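Local coordinates for histone acetyltransferase, ELP3 family (Methanocaldococcus infernus, PDB 6IAZ), which mediates formation of 5-carboxymethyluridine at the wobble position of tRNAs from acetyl-CoA and S-adenosylmethionine by radical chemistry, at residues A[395-400]-A[415-420]. Numbering follows the deposited sequence.
Sequences AFLRLR and MLVRQL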
loop_
_atom_site.group_PDB
_atom_site.type_symbol
_atom_site.label_atom_id
_atom_site.label_comp_id
_atom_site.label_asym_id
_atom_site.label_seq_id
_atom_site.Cartn_x
_atom_site.Cartn_y
_atom_site.Cartn_z
ATOM N N ALA A 395 -15.172 -3.093 4.753
ATOM C CA ALA A 395 -14.868 -2.543 3.433
ATOM C C ALA A 395 -14.628 -1.050 3.567
ATOM O O ALA A 395 -15.116 -0.411 4.496
ATOM C CB ALA A 395 -16.000 -2.791 2.437
ATOM N N PHE A 396 -13.892 -0.482 2.611
ATOM C CA PHE A 396 -13.651 0.953 2.640
ATOM C C PHE A 396 -13.426 1.500 1.229
ATOM O O PHE A 396 -13.130 0.761 0.292
ATOM C CB PHE A 396 -12.477 1.286 3.574
ATOM C CG PHE A 396 -11.139 0.786 3.109
ATOM C CD1 PHE A 396 -10.679 -0.455 3.474
ATOM C CD2 PHE A 396 -10.322 1.605 2.321
ATOM C CE1 PHE A 396 -9.439 -0.909 3.060
ATOM C CE2 PHE A 396 -9.087 1.170 1.905
ATOM C CZ PHE A 396 -8.642 -0.092 2.272
ATOM N N LEU A 397 -13.588 2.807 1.103
ATOM C CA LEU A 397 -13.404 3.517 -0.162
ATOM C C LEU A 397 -12.720 4.840 0.141
ATOM O O LEU A 397 -13.129 5.573 1.053
ATOM C CB LEU A 397 -14.726 3.757 -0.883
ATOM C CG LEU A 397 -14.709 4.496 -2.234
ATOM C CD1 LEU A 397 -15.944 4.131 -3.062
ATOM C CD2 LEU A 397 -14.656 5.987 -2.069
ATOM N N ARG A 398 -11.649 5.114 -0.591
ATOM C CA ARG A 398 -10.903 6.370 -0.468
ATOM C C ARG A 398 -11.327 7.300 -1.601
ATOM O O ARG A 398 -11.031 7.041 -2.775
ATOM C CB ARG A 398 -9.397 6.113 -0.526
ATOM C CG ARG A 398 -8.862 5.152 0.488
ATOM C CD ARG A 398 -7.335 5.170 0.469
ATOM N NE ARG A 398 -6.713 4.170 1.334
ATOM C CZ ARG A 398 -6.484 4.299 2.643
ATOM N NH1 ARG A 398 -6.864 5.373 3.304
ATOM N NH2 ARG A 398 -5.878 3.322 3.303
ATOM N N LEU A 399 -12.028 8.379 -1.244
ATOM C CA LEU A 399 -12.521 9.400 -2.160
ATOM C C LEU A 399 -11.786 10.713 -1.897
ATOM O O LEU A 399 -11.625 11.125 -0.739
ATOM C CB LEU A 399 -14.027 9.597 -1.970
ATOM C CG LEU A 399 -14.805 10.509 -2.922
ATOM C CD1 LEU A 399 -14.890 9.925 -4.323
ATOM C CD2 LEU A 399 -16.222 10.748 -2.363
ATOM N N ARG A 400 -11.339 11.361 -2.958
ATOM C CA ARG A 400 -10.560 12.587 -2.825
ATOM C C ARG A 400 -11.085 13.709 -3.708
ATOM O O ARG A 400 -11.389 13.502 -4.895
ATOM C CB ARG A 400 -9.083 12.315 -3.150
ATOM C CG ARG A 400 -8.222 13.584 -3.117
ATOM C CD ARG A 400 -6.753 13.280 -3.452
ATOM N NE ARG A 400 -5.968 14.480 -3.527
ATOM C CZ ARG A 400 -5.476 15.135 -2.479
ATOM N NH1 ARG A 400 -5.663 14.676 -1.255
ATOM N NH2 ARG A 400 -4.789 16.251 -2.661
ATOM N N MET A 415 -14.115 14.223 -8.957
ATOM C CA MET A 415 -13.717 13.512 -7.740
ATOM C C MET A 415 -12.932 12.259 -8.134
ATOM O O MET A 415 -13.150 11.684 -9.207
ATOM C CB MET A 415 -14.883 13.037 -6.857
ATOM C CG MET A 415 -15.702 14.072 -6.121
ATOM S SD MET A 415 -14.994 15.075 -4.803
ATOM C CE MET A 415 -15.112 14.130 -3.342
ATOM N N LEU A 416 -12.058 11.806 -7.234
ATOM C CA LEU A 416 -11.209 10.644 -7.474
ATOM C C LEU A 416 -11.528 9.540 -6.469
ATOM O O LEU A 416 -11.436 9.759 -5.245
ATOM C CB LEU A 416 -9.734 11.021 -7.363
ATOM C CG LEU A 416 -9.261 12.154 -8.282
ATOM C CD1 LEU A 416 -7.809 12.437 -7.987
ATOM C CD2 LEU A 416 -9.467 11.808 -9.748
ATOM N N VAL A 417 -11.869 8.360 -6.977
ATOM C CA VAL A 417 -11.936 7.147 -6.163
ATOM C C VAL A 417 -10.545 6.534 -6.227
ATOM O O VAL A 417 -10.199 5.862 -7.199
ATOM C CB VAL A 417 -13.005 6.172 -6.650
ATOM C CG1 VAL A 417 -12.890 4.878 -5.852
ATOM C CG2 VAL A 417 -14.388 6.759 -6.472
ATOM N N ARG A 418 -9.735 6.789 -5.206
ATOM C CA ARG A 418 -8.369 6.264 -5.157
ATOM C C ARG A 418 -8.300 4.796 -4.765
ATOM O O ARG A 418 -7.348 4.111 -5.161
ATOM C CB ARG A 418 -7.538 7.144 -4.204
ATOM C CG ARG A 418 -7.727 8.680 -4.463
ATOM C CD ARG A 418 -7.109 9.556 -3.308
ATOM N NE ARG A 418 -5.900 8.897 -2.986
ATOM C CZ ARG A 418 -5.533 8.433 -1.810
ATOM N NH1 ARG A 418 -6.204 8.661 -0.692
ATOM N NH2 ARG A 418 -4.405 7.790 -1.772
ATOM N N GLN A 419 -9.297 4.275 -4.053
ATOM C CA GLN A 419 -9.273 2.878 -3.664
ATOM C C GLN A 419 -10.672 2.429 -3.256
ATOM O O GLN A 419 -11.412 3.181 -2.619
ATOM C CB GLN A 419 -8.323 2.645 -2.483
ATOM C CG GLN A 419 -8.281 1.172 -1.992
ATOM C CD GLN A 419 -7.068 0.884 -1.158
ATOM O OE1 GLN A 419 -6.548 1.766 -0.488
ATOM N NE2 GLN A 419 -6.585 -0.378 -1.210
ATOM N N LEU A 420 -11.018 1.208 -3.648
ATOM C CA LEU A 420 -12.189 0.496 -3.134
ATOM C C LEU A 420 -11.703 -0.885 -2.726
ATOM O O LEU A 420 -11.119 -1.609 -3.541
ATOM C CB LEU A 420 -13.312 0.403 -4.166
ATOM C CG LEU A 420 -14.409 -0.597 -3.833
ATOM C CD1 LEU A 420 -15.129 -0.238 -2.548
ATOM C CD2 LEU A 420 -15.431 -0.736 -4.985
HETATM O O HOH W 1 -4.581 1.443 1.393
#
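R398 and R400 pair antiparallel with Q419 and L416 as hydrogen-bonded pairs, R400 N giving to L416 O (2.8 Å) and L416 N to R400 O (3.0 Å). Between them a classic beta bulge sets both R418 and Q419 opposite R398: R398 N reaches Q419 O, while R418 N turns to R398 O on a more bent bond (136°).

The polar side chains share one face. R398 and Q419 run alongside each other, and R398 NE donates to Q419 OE1 (3.0 Å) nearly in the guanidinium plane. A water bridges R398 NH2 to that same oxygen, which also meets the edge of the F396 ring at CE2 (3.5 Å); R398 NH1 donates to W303 O. A leucine here would probably leave W303 O and Q419 OE1 each without its arginine N-H. The R418 chain, extended through CD (chi2 168°), packs that carbon on R400 CB (3.4 Å), then bends at chi3, its guanidinium pairing with D257 and E380; E380 also pairs with R400. Q419 and L420 probably bind acetyl-CoA.

On the other face M415 CE touches L399 CG (3.7 Å), and V417 lies against L397 and L399. Through L397 and M415 this apolar side meets helix 443-458 of the GNAT fold, whose strands 378-387 and 463-466 flank the pair.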